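Local coordinates for uncharacterized protein (Thermotoga maritima, PDB 1VMJ) that is of unknown function but belongs to the YjbQ (UPF0047) family, is a putative thiamin phosphate synthase and binds sodium ions in a trimeric assembly, at residues Val41-Leu52 with Val115-Met123; Phe75-Glu85 with Asp102-Met110. One frame throughout, in Å; residues are numbered along the deposited sequence.

Contact 1: residues Val41-Leu52 with Val115-Met123; sequences VRESGIKEGLLL and VIAITDRKM
Ile-118 meets Val-41 tip to tip, its CD1 lying 3.7 Å from CG2 of Val-41, and this pair marks the tight side of a contact where a helix end folds over a sheet. CG1 of Ile-118 stands anti to its carbonyl carbon (chi1 -55°), which carries CD1 over to the helix and also onto CB of Leu-51, while CG2 covers the carbonyl oxygens of Ile-46 and Lys-47. CD2 of Leu-51 runs alongside CD1 of Ile-116, and Met-123 CG closes on CG2 of Val-41. Beneath them the antiparallel strands exchange paired bonds at Gly-49 with Ile-118 and at Leu-51 with Ile-116; Leu-51 N reaches Ile-116 O at 2.8 Å.

The solvent side is polar and looser. The type I' turn from Thr-119 to Lys-122 presents Arg-121 N to Lys-47 O in an almost straight bond (2.9 Å, 178°). Asp-120 N approaches Glu-48 OE2 from above the carboxylate plane at 2.9 Å. The Arg-121 guanidinium touches Arg-42 O with NH2 edge-on, a weak bond, whereas a water that accepts from Arg-121 NE at 2.7 Å donates to Val-41 O and Ile-46 O, tying the turn to the helix end.

Strand 142-150 flanks strand 49-55 on its other edge, with a classic bulge at Lys-47 and Glu-48 facing Glu-151. Helix 34-44 covers the Leu-51 face; the Leu-50 face packs against neighbouring subunits, where Lys-147 of the second subunit pairs with Glu-48.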
loop_
_atom_site.group_PDB
_atom_site.type_symbol
_atom_site.label_atom_id
_atom_site.label_comp_id
_atom_site.label_asym_id
_atom_site.label_seq_id
_atom_site.Cartn_x
_atom_site.Cartn_y
_atom_site.Cartn_z
ATOM N N VAL A 41 -8.227 19.229 -4.143
ATOM C CA VAL A 41 -7.282 19.486 -5.228
ATOM C C VAL A 41 -7.594 20.855 -5.812
ATOM O O VAL A 41 -6.698 21.664 -6.055
ATOM C CB VAL A 41 -7.303 18.372 -6.296
ATOM C CG1 VAL A 41 -6.465 18.788 -7.483
ATOM C CG2 VAL A 41 -6.768 17.097 -5.701
ATOM N N ARG A 42 -8.880 21.130 -6.003
ATOM C CA ARG A 42 -9.268 22.378 -6.640
ATOM C C ARG A 42 -8.818 23.550 -5.778
ATOM O O ARG A 42 -8.179 24.481 -6.274
ATOM C CB ARG A 42 -10.782 22.434 -6.850
ATOM C CG ARG A 42 -11.214 23.638 -7.645
ATOM C CD ARG A 42 -12.648 23.979 -7.457
ATOM N NE ARG A 42 -12.943 24.372 -6.085
ATOM C CZ ARG A 42 -12.572 25.513 -5.511
ATOM N NH1 ARG A 42 -11.933 26.455 -6.193
ATOM N NH2 ARG A 42 -12.869 25.717 -4.233
ATOM N N GLU A 43 -9.149 23.505 -4.497
ATOM C CA GLU A 43 -8.846 24.644 -3.649
ATOM C C GLU A 43 -7.339 24.807 -3.386
ATOM O O GLU A 43 -6.868 25.913 -3.156
ATOM C CB GLU A 43 -9.674 24.643 -2.360
ATOM C CG GLU A 43 -9.303 23.733 -1.288
ATOM C CD GLU A 43 -9.883 24.180 0.086
ATOM O OE1 GLU A 43 -10.324 25.328 0.196
ATOM O OE2 GLU A 43 -9.839 23.386 1.031
ATOM N N SER A 44 -6.579 23.735 -3.481
ATOM C CA SER A 44 -5.142 23.821 -3.277
ATOM C C SER A 44 -4.444 24.718 -4.266
ATOM O O SER A 44 -3.358 25.240 -3.971
ATOM C CB SER A 44 -4.508 22.438 -3.345
ATOM O OG SER A 44 -4.441 21.945 -4.681
ATOM N N GLY A 45 -5.011 24.814 -5.464
ATOM C CA GLY A 45 -4.362 25.535 -6.561
ATOM C C GLY A 45 -3.137 24.850 -7.140
ATOM O O GLY A 45 -2.448 25.417 -7.992
ATOM N N ILE A 46 -2.837 23.649 -6.687
ATOM C CA ILE A 46 -1.682 22.919 -7.173
ATOM C C ILE A 46 -1.960 22.362 -8.565
ATOM O O ILE A 46 -2.983 21.727 -8.788
ATOM C CB ILE A 46 -1.283 21.816 -6.177
ATOM C CG1 ILE A 46 -0.739 22.485 -4.909
ATOM C CG2 ILE A 46 -0.264 20.820 -6.792
ATOM C CD1 ILE A 46 -0.619 21.592 -3.701
ATOM N N LYS A 47 -1.043 22.606 -9.504
ATOM C CA LYS A 47 -1.214 22.150 -10.872
ATOM C C LYS A 47 -0.610 20.765 -11.080
ATOM O O LYS A 47 -1.215 19.929 -11.739
ATOM C CB LYS A 47 -0.602 23.126 -11.874
ATOM C CG LYS A 47 -0.832 22.646 -13.299
ATOM C CD LYS A 47 -0.483 23.666 -14.338
ATOM C CE LYS A 47 -0.334 22.997 -15.679
ATOM N NZ LYS A 47 0.850 22.131 -15.634
ATOM N N GLU A 48 0.595 20.552 -10.543
ATOM C CA GLU A 48 1.336 19.289 -10.700
ATOM C C GLU A 48 1.871 18.882 -9.342
ATOM O O GLU A 48 2.484 19.688 -8.642
ATOM C CB GLU A 48 2.511 19.503 -11.638
ATOM C CG GLU A 48 2.126 20.107 -12.989
ATOM C CD GLU A 48 1.280 19.177 -13.841
ATOM O OE1 GLU A 48 1.377 17.950 -13.650
ATOM O OE2 GLU A 48 0.507 19.673 -14.722
ATOM N N GLY A 49 1.639 17.638 -8.954
ATOM C CA GLY A 49 2.074 17.226 -7.640
ATOM C C GLY A 49 1.664 15.816 -7.293
ATOM O O GLY A 49 1.334 15.030 -8.171
ATOM N N LEU A 50 1.715 15.508 -6.001
ATOM C CA LEU A 50 1.276 14.233 -5.457
ATOM C C LEU A 50 0.342 14.520 -4.308
ATOM O O LEU A 50 0.620 15.399 -3.488
ATOM C CB LEU A 50 2.437 13.394 -4.945
ATOM C CG LEU A 50 3.455 12.877 -5.956
ATOM C CD1 LEU A 50 4.573 12.130 -5.247
ATOM C CD2 LEU A 50 2.791 11.962 -6.942
ATOM N N LEU A 51 -0.733 13.745 -4.245
ATOM C CA LEU A 51 -1.710 13.782 -3.177
ATOM C C LEU A 51 -1.625 12.474 -2.395
ATOM O O LEU A 51 -1.665 11.391 -2.957
ATOM C CB LEU A 51 -3.117 13.961 -3.738
ATOM C CG LEU A 51 -4.296 13.900 -2.765
ATOM C CD1 LEU A 51 -5.452 14.713 -3.330
ATOM C CD2 LEU A 51 -4.761 12.494 -2.460
ATOM N N LEU A 52 -1.513 12.589 -1.084
ATOM C CA LEU A 52 -1.648 11.486 -0.158
ATOM C C LEU A 52 -2.994 11.615 0.524
ATOM O O LEU A 52 -3.360 12.671 0.987
ATOM C CB LEU A 52 -0.552 11.603 0.891
ATOM C CG LEU A 52 -0.655 10.721 2.135
ATOM C CD1 LEU A 52 -0.463 9.274 1.795
ATOM C CD2 LEU A 52 0.303 11.115 3.215
ATOM N N VAL A 115 -1.847 7.154 -2.834
ATOM C CA VAL A 115 -1.094 8.276 -3.337
ATOM C C VAL A 115 -1.505 8.444 -4.792
ATOM O O VAL A 115 -1.505 7.479 -5.559
ATOM C CB VAL A 115 0.423 8.056 -3.221
ATOM C CG1 VAL A 115 1.172 9.247 -3.793
ATOM C CG2 VAL A 115 0.802 7.818 -1.759
ATOM N N ILE A 116 -1.903 9.659 -5.143
ATOM C CA ILE A 116 -2.505 9.961 -6.413
ATOM C C ILE A 116 -1.782 11.112 -7.079
ATOM O O ILE A 116 -1.492 12.134 -6.430
ATOM C CB ILE A 116 -4.005 10.329 -6.230
ATOM C CG1 ILE A 116 -4.777 9.214 -5.533
ATOM C CG2 ILE A 116 -4.632 10.672 -7.568
ATOM C CD1 ILE A 116 -6.124 9.602 -5.149
ATOM N N ALA A 117 -1.468 10.952 -8.352
ATOM C CA ALA A 117 -0.821 12.030 -9.098
ATOM C C ALA A 117 -1.804 13.176 -9.339
ATOM O O ALA A 117 -2.987 12.934 -9.644
ATOM C CB ALA A 117 -0.337 11.503 -10.437
ATOM N N ILE A 118 -1.297 14.406 -9.222
ATOM C CA ILE A 118 -2.019 15.598 -9.650
ATOM C C ILE A 118 -1.367 16.078 -10.925
ATOM O O ILE A 118 -0.164 16.365 -10.952
ATOM C CB ILE A 118 -1.998 16.700 -8.568
ATOM C CG1 ILE A 118 -2.532 16.154 -7.234
ATOM C CG2 ILE A 118 -2.776 17.917 -9.020
ATOM C CD1 ILE A 118 -3.854 15.494 -7.306
ATOM N N THR A 119 -2.177 16.192 -11.972
ATOM C CA THR A 119 -1.721 16.584 -13.286
ATOM C C THR A 119 -2.708 17.593 -13.837
ATOM O O THR A 119 -3.903 17.355 -13.832
ATOM C CB THR A 119 -1.650 15.369 -14.198
ATOM O OG1 THR A 119 -0.694 14.444 -13.664
ATOM C CG2 THR A 119 -1.210 15.750 -15.570
ATOM N N ASP A 120 -2.209 18.729 -14.295
ATOM C CA ASP A 120 -3.063 19.800 -14.816
ATOM C C ASP A 120 -4.267 20.106 -13.887
ATOM O O ASP A 120 -5.425 20.174 -14.320
ATOM C CB ASP A 120 -3.527 19.448 -16.227
ATOM C CG ASP A 120 -4.008 20.665 -16.998
ATOM O OD1 ASP A 120 -3.688 21.808 -16.600
ATOM O OD2 ASP A 120 -4.724 20.471 -17.998
ATOM N N ARG A 121 -3.963 20.282 -12.602
ATOM C CA ARG A 121 -4.937 20.630 -11.566
ATOM C C ARG A 121 -5.975 19.556 -11.214
ATOM O O ARG A 121 -6.944 19.846 -10.508
ATOM C CB ARG A 121 -5.630 21.954 -11.897
ATOM C CG ARG A 121 -4.704 23.174 -11.877
ATOM C CD ARG A 121 -5.507 24.441 -11.688
ATOM N NE ARG A 121 -6.152 24.507 -10.366
ATOM C CZ ARG A 121 -7.248 25.229 -10.101
ATOM N NH1 ARG A 121 -7.837 25.986 -11.042
ATOM N NH2 ARG A 121 -7.759 25.210 -8.876
ATOM N N LYS A 122 -5.774 18.316 -11.652
ATOM C CA LYS A 122 -6.757 17.283 -11.382
ATOM C C LYS A 122 -6.087 16.019 -10.942
ATOM O O LYS A 122 -4.955 15.743 -11.342
ATOM C CB LYS A 122 -7.552 16.960 -12.646
ATOM C CG LYS A 122 -8.331 18.121 -13.241
ATOM C CD LYS A 122 -9.415 18.617 -12.313
ATOM C CE LYS A 122 -10.171 19.805 -12.882
ATOM N NZ LYS A 122 -10.956 19.378 -14.061
ATOM N N MET A 123 -6.816 15.214 -10.179
ATOM C CA MET A 123 -6.377 13.860 -9.887
ATOM C C MET A 123 -6.255 13.099 -11.204
ATOM O O MET A 123 -7.155 13.166 -12.049
ATOM C CB MET A 123 -7.359 13.148 -8.973
ATOM C CG MET A 123 -7.264 13.672 -7.551
ATOM S SD MET A 123 -8.212 12.682 -6.379
ATOM C CE MET A 123 -9.853 13.169 -6.877
HETATM O O HOH W 1 -5.557 22.942 -8.247
#

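Contact 2: residues Phe75-Glu85 with Asp102-Met110. With NA (sodium ion), chain B.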
loop_
_atom_site.group_PDB
_atom_site.type_symbol
_atom_site.label_atom_id
_atom_site.label_comp_id
_atom_site.label_asym_id
_atom_site.label_seq_id
_atom_site.Cartn_x
_atom_site.Cartn_y
_atom_site.Cartn_z
ATOM N N PHE A 75 -16.509 -7.368 -1.059
ATOM C CA PHE A 75 -15.416 -7.008 -0.146
ATOM C C PHE A 75 -15.799 -7.334 1.307
ATOM O O PHE A 75 -14.985 -7.827 2.071
ATOM C CB PHE A 75 -15.019 -5.516 -0.267
ATOM C CG PHE A 75 -14.029 -5.232 -1.352
ATOM C CD1 PHE A 75 -12.745 -5.724 -1.287
ATOM C CD2 PHE A 75 -14.367 -4.407 -2.402
ATOM C CE1 PHE A 75 -11.822 -5.408 -2.285
ATOM C CE2 PHE A 75 -13.453 -4.109 -3.393
ATOM C CZ PHE A 75 -12.193 -4.606 -3.333
ATOM N N GLU A 76 -17.027 -7.019 1.693
ATOM C CA GLU A 76 -17.494 -7.323 3.053
ATOM C C GLU A 76 -17.366 -8.808 3.356
ATOM O O GLU A 76 -16.812 -9.219 4.398
ATOM C CB GLU A 76 -18.935 -6.829 3.238
ATOM C CG GLU A 76 -19.703 -7.471 4.385
ATOM C CD GLU A 76 -19.227 -7.095 5.777
ATOM O OE1 GLU A 76 -18.519 -6.088 5.949
ATOM O OE2 GLU A 76 -19.601 -7.820 6.728
ATOM N N VAL A 77 -17.881 -9.621 2.450
ATOM C CA VAL A 77 -17.836 -11.079 2.617
ATOM C C VAL A 77 -16.378 -11.581 2.666
ATOM O O VAL A 77 -16.012 -12.403 3.490
ATOM C CB VAL A 77 -18.608 -11.788 1.476
ATOM C CG1 VAL A 77 -18.353 -13.283 1.498
ATOM C CG2 VAL A 77 -20.099 -11.463 1.580
ATOM N N TRP A 78 -15.551 -11.059 1.771
ATOM C CA TRP A 78 -14.147 -11.484 1.667
ATOM C C TRP A 78 -13.319 -11.101 2.872
ATOM O O TRP A 78 -12.559 -11.903 3.385
ATOM C CB TRP A 78 -13.582 -10.845 0.422
ATOM C CG TRP A 78 -12.207 -11.170 0.066
ATOM C CD1 TRP A 78 -11.719 -12.397 -0.256
ATOM C CD2 TRP A 78 -11.134 -10.249 -0.120
ATOM N NE1 TRP A 78 -10.390 -12.298 -0.623
ATOM C CE2 TRP A 78 -10.018 -10.988 -0.549
ATOM C CE3 TRP A 78 -11.003 -8.858 0.032
ATOM C CZ2 TRP A 78 -8.792 -10.390 -0.824
ATOM C CZ3 TRP A 78 -9.765 -8.264 -0.248
ATOM C CH2 TRP A 78 -8.686 -9.030 -0.663
ATOM N N LEU A 79 -13.508 -9.890 3.358
ATOM C CA LEU A 79 -12.780 -9.434 4.511
ATOM C C LEU A 79 -13.200 -10.178 5.752
ATOM O O LEU A 79 -12.384 -10.392 6.650
ATOM C CB LEU A 79 -12.975 -7.929 4.718
ATOM C CG LEU A 79 -12.324 -7.023 3.673
ATOM C CD1 LEU A 79 -12.852 -5.582 3.728
ATOM C CD2 LEU A 79 -10.798 -7.054 3.859
ATOM N N GLU A 80 -14.473 -10.556 5.835
ATOM C CA GLU A 80 -14.928 -11.375 6.948
ATOM C C GLU A 80 -14.331 -12.780 6.904
ATOM O O GLU A 80 -14.114 -13.415 7.946
ATOM C CB GLU A 80 -16.451 -11.442 7.024
ATOM C CG GLU A 80 -17.066 -10.357 7.886
ATOM C CD GLU A 80 -16.863 -10.619 9.358
ATOM O OE1 GLU A 80 -17.668 -11.361 9.966
ATOM O OE2 GLU A 80 -15.883 -10.089 9.930
ATOM N N LYS A 81 -14.090 -13.297 5.711
ATOM C CA LYS A 81 -13.414 -14.570 5.542
ATOM C C LYS A 81 -11.953 -14.476 5.937
ATOM O O LYS A 81 -11.445 -15.339 6.630
ATOM C CB LYS A 81 -13.571 -15.064 4.111
ATOM C CG LYS A 81 -12.877 -16.392 3.859
ATOM C CD LYS A 81 -13.308 -17.039 2.543
ATOM N N LEU A 82 -11.266 -13.436 5.505
ATOM C CA LEU A 82 -9.842 -13.321 5.782
ATOM C C LEU A 82 -9.524 -12.895 7.197
ATOM O O LEU A 82 -8.474 -13.279 7.732
ATOM C CB LEU A 82 -9.213 -12.316 4.835
ATOM C CG LEU A 82 -9.218 -12.617 3.348
ATOM C CD1 LEU A 82 -8.488 -11.527 2.619
ATOM C CD2 LEU A 82 -8.610 -13.960 3.092
ATOM N N ALA A 83 -10.410 -12.090 7.795
ATOM C CA ALA A 83 -10.174 -11.498 9.112
ATOM C C ALA A 83 -11.483 -11.357 9.876
ATOM O O ALA A 83 -11.995 -10.262 10.051
ATOM C CB ALA A 83 -9.499 -10.148 8.930
ATOM N N PRO A 84 -12.059 -12.485 10.301
ATOM C CA PRO A 84 -13.359 -12.498 10.940
ATOM C C PRO A 84 -13.430 -11.664 12.205
ATOM O O PRO A 84 -12.537 -11.691 13.022
ATOM C CB PRO A 84 -13.601 -13.976 11.242
ATOM C CG PRO A 84 -12.303 -14.596 11.139
ATOM C CD PRO A 84 -11.532 -13.840 10.140
ATOM N N GLU A 85 -14.530 -10.923 12.338
ATOM C CA GLU A 85 -14.779 -10.138 13.525
ATOM C C GLU A 85 -14.825 -11.002 14.774
ATOM O O GLU A 85 -14.240 -10.652 15.805
ATOM C CB GLU A 85 -16.108 -9.411 13.372
ATOM C CG GLU A 85 -16.437 -8.515 14.543
ATOM C CD GLU A 85 -17.781 -7.820 14.395
ATOM O OE1 GLU A 85 -18.340 -7.751 13.267
ATOM O OE2 GLU A 85 -18.267 -7.307 15.428
ATOM N N ASP A 102 -10.205 -7.363 14.723
ATOM C CA ASP A 102 -10.458 -7.672 13.319
ATOM C C ASP A 102 -10.329 -6.457 12.419
ATOM O O ASP A 102 -9.932 -6.585 11.257
ATOM C CB ASP A 102 -11.836 -8.272 13.103
ATOM C CG ASP A 102 -12.958 -7.237 13.215
ATOM O OD1 ASP A 102 -13.215 -6.706 14.327
ATOM O OD2 ASP A 102 -13.538 -6.908 12.151
ATOM N N ALA A 103 -10.673 -5.280 12.947
ATOM C CA ALA A 103 -10.647 -4.059 12.150
ATOM C C ALA A 103 -9.210 -3.673 11.786
ATOM O O ALA A 103 -8.964 -3.128 10.708
ATOM C CB ALA A 103 -11.345 -2.916 12.869
ATOM N N HIS A 104 -8.267 -3.966 12.675
ATOM C CA HIS A 104 -6.852 -3.689 12.402
ATOM C C HIS A 104 -6.369 -4.583 11.269
ATOM O O HIS A 104 -5.569 -4.166 10.428
ATOM C CB HIS A 104 -6.004 -3.975 13.623
ATOM C CG HIS A 104 -6.317 -3.118 14.802
ATOM N ND1 HIS A 104 -5.613 -1.971 15.101
ATOM C CD2 HIS A 104 -7.232 -3.266 15.787
ATOM C CE1 HIS A 104 -6.098 -1.439 16.206
ATOM N NE2 HIS A 104 -7.077 -2.202 16.643
ATOM N N LEU A 105 -6.858 -5.819 11.255
ATOM C CA LEU A 105 -6.538 -6.783 10.189
ATOM C C LEU A 105 -7.206 -6.441 8.849
ATOM O O LEU A 105 -6.544 -6.430 7.818
ATOM C CB LEU A 105 -6.885 -8.232 10.633
ATOM C CG LEU A 105 -6.287 -8.661 11.966
ATOM C CD1 LEU A 105 -6.650 -10.106 12.240
ATOM C CD2 LEU A 105 -4.815 -8.436 12.075
ATOM N N LYS A 106 -8.499 -6.149 8.876
ATOM C CA LYS A 106 -9.233 -5.772 7.676
ATOM C C LYS A 106 -8.594 -4.553 7.009
ATOM O O LYS A 106 -8.431 -4.503 5.792
ATOM C CB LYS A 106 -10.713 -5.510 7.996
ATOM C CG LYS A 106 -11.553 -6.719 8.311
ATOM C CD LYS A 106 -13.008 -6.302 8.482
ATOM C CE LYS A 106 -13.965 -7.488 8.525
ATOM N NZ LYS A 106 -13.771 -8.284 9.741
ATOM N N ARG A 107 -8.220 -3.553 7.810
ATOM C CA ARG A 107 -7.633 -2.338 7.224
ATOM C C ARG A 107 -6.311 -2.676 6.574
ATOM O O ARG A 107 -5.953 -2.056 5.567
ATOM C CB ARG A 107 -7.516 -1.203 8.254
ATOM C CG ARG A 107 -6.137 -0.935 8.879
ATOM C CD ARG A 107 -5.168 -0.255 7.954
ATOM N NE ARG A 107 -4.006 0.326 8.631
ATOM C CZ ARG A 107 -3.936 1.566 9.073
ATOM N NH1 ARG A 107 -4.941 2.410 8.931
ATOM N NH2 ARG A 107 -2.830 1.997 9.654
ATOM N N THR A 108 -5.581 -3.633 7.146
ATOM C CA THR A 108 -4.315 -4.043 6.584
ATOM C C THR A 108 -4.506 -4.592 5.171
ATOM O O THR A 108 -3.736 -4.258 4.271
ATOM C CB THR A 108 -3.626 -5.033 7.517
ATOM O OG1 THR A 108 -3.409 -4.411 8.786
ATOM C CG2 THR A 108 -2.298 -5.496 6.939
ATOM N N ILE A 109 -5.531 -5.406 4.964
ATOM C CA ILE A 109 -5.824 -5.898 3.623
ATOM C C ILE A 109 -6.125 -4.766 2.648
ATOM O O ILE A 109 -5.577 -4.735 1.547
ATOM C CB ILE A 109 -7.001 -6.874 3.654
ATOM C CG1 ILE A 109 -6.634 -8.111 4.482
ATOM C CG2 ILE A 109 -7.441 -7.276 2.255
ATOM C CD1 ILE A 109 -5.505 -8.929 3.922
ATOM N N MET A 110 -6.999 -3.847 3.028
ATOM C CA MET A 110 -7.448 -2.819 2.086
ATOM C C MET A 110 -6.398 -1.725 1.900
ATOM O O MET A 110 -6.356 -1.056 0.847
ATOM C CB MET A 110 -8.772 -2.209 2.532
ATOM C CG MET A 110 -9.948 -3.140 2.596
ATOM S SD MET A 110 -10.272 -4.062 1.115
ATOM C CE MET A 110 -10.594 -2.745 -0.003
HETATM NA NA NA B . -7.585 -1.643 18.614
HETATM O O HOH W 2 -12.421 -8.620 16.670
HETATM O O HOH W 3 -8.363 -1.108 20.443
HETATM O O HOH W 4 -5.800 -0.360 19.059
HETATM O O HOH W 5 -8.217 0.386 18.081
#
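Helices 75-82 and 102-110 cross at 120° with their axes 9.8 Å apart at closest approach, and the chain after the first helix brings Glu-85 beside Asp-102. Lys-106 is the centre of the polar half: its chain extends past CB of Leu-79 and bends only at the last torsion (chi4 68°), which delivers NZ to three oxygens. These are Glu-80 OE2 at 2.8 Å, Asp-102 OD2 at 2.8 Å and Ala-83 O at 2.7 Å from NZ, with both carboxylates offering the anti lone pair. Glu-80 OE2 also receives Glu-85 N, on its syn side.

The other half is apolar. Met-110, folded at chi2 and chi3, lays CE over one face of the Phe-75 ring, 4.1 Å from its centroid, a CH-pi contact, with SD oblique to the ring as the Met-aromatic part. Ile-109 and Leu-79 slide past each other in opposite directions, and Ile-109 CG2 also lies 3.6 Å from Trp-78 CZ3. Trp-78 NE1 bonds to Leu-82 O of the second subunit, placing the helix pair at the trimer interface. His-104 binds sodium through NE2 with His-93 and Asn-100.

Three oxygens round the buried ammonium would favour the charged lysine, which, with Arg-27 on Asp-102 OD1, would ease the repulsion between Glu-80 and Asp-102.

Overall arrangement
Both contacts combine an apolar patch with a polar cluster, but in different settings. Contact 1 is partly buried and joins neighbouring strands of the five-stranded sheet to the end of helix 34-44; backbone bonds do most of the polar work, and its charged groups gather at and beside the exposed turn. Contact 2 is buried and joins two helices and the loop that follows the first, without backbone-to-backbone bonds across it; side chains make the links, one to a backbone carbonyl, and the ion network centres on a buried lysine. They sit on opposite sides of the chain's centre, their centres about 31 Å apart, yet helix 101-110 leads directly into strand 113-119. Neighbouring subunits pack on both.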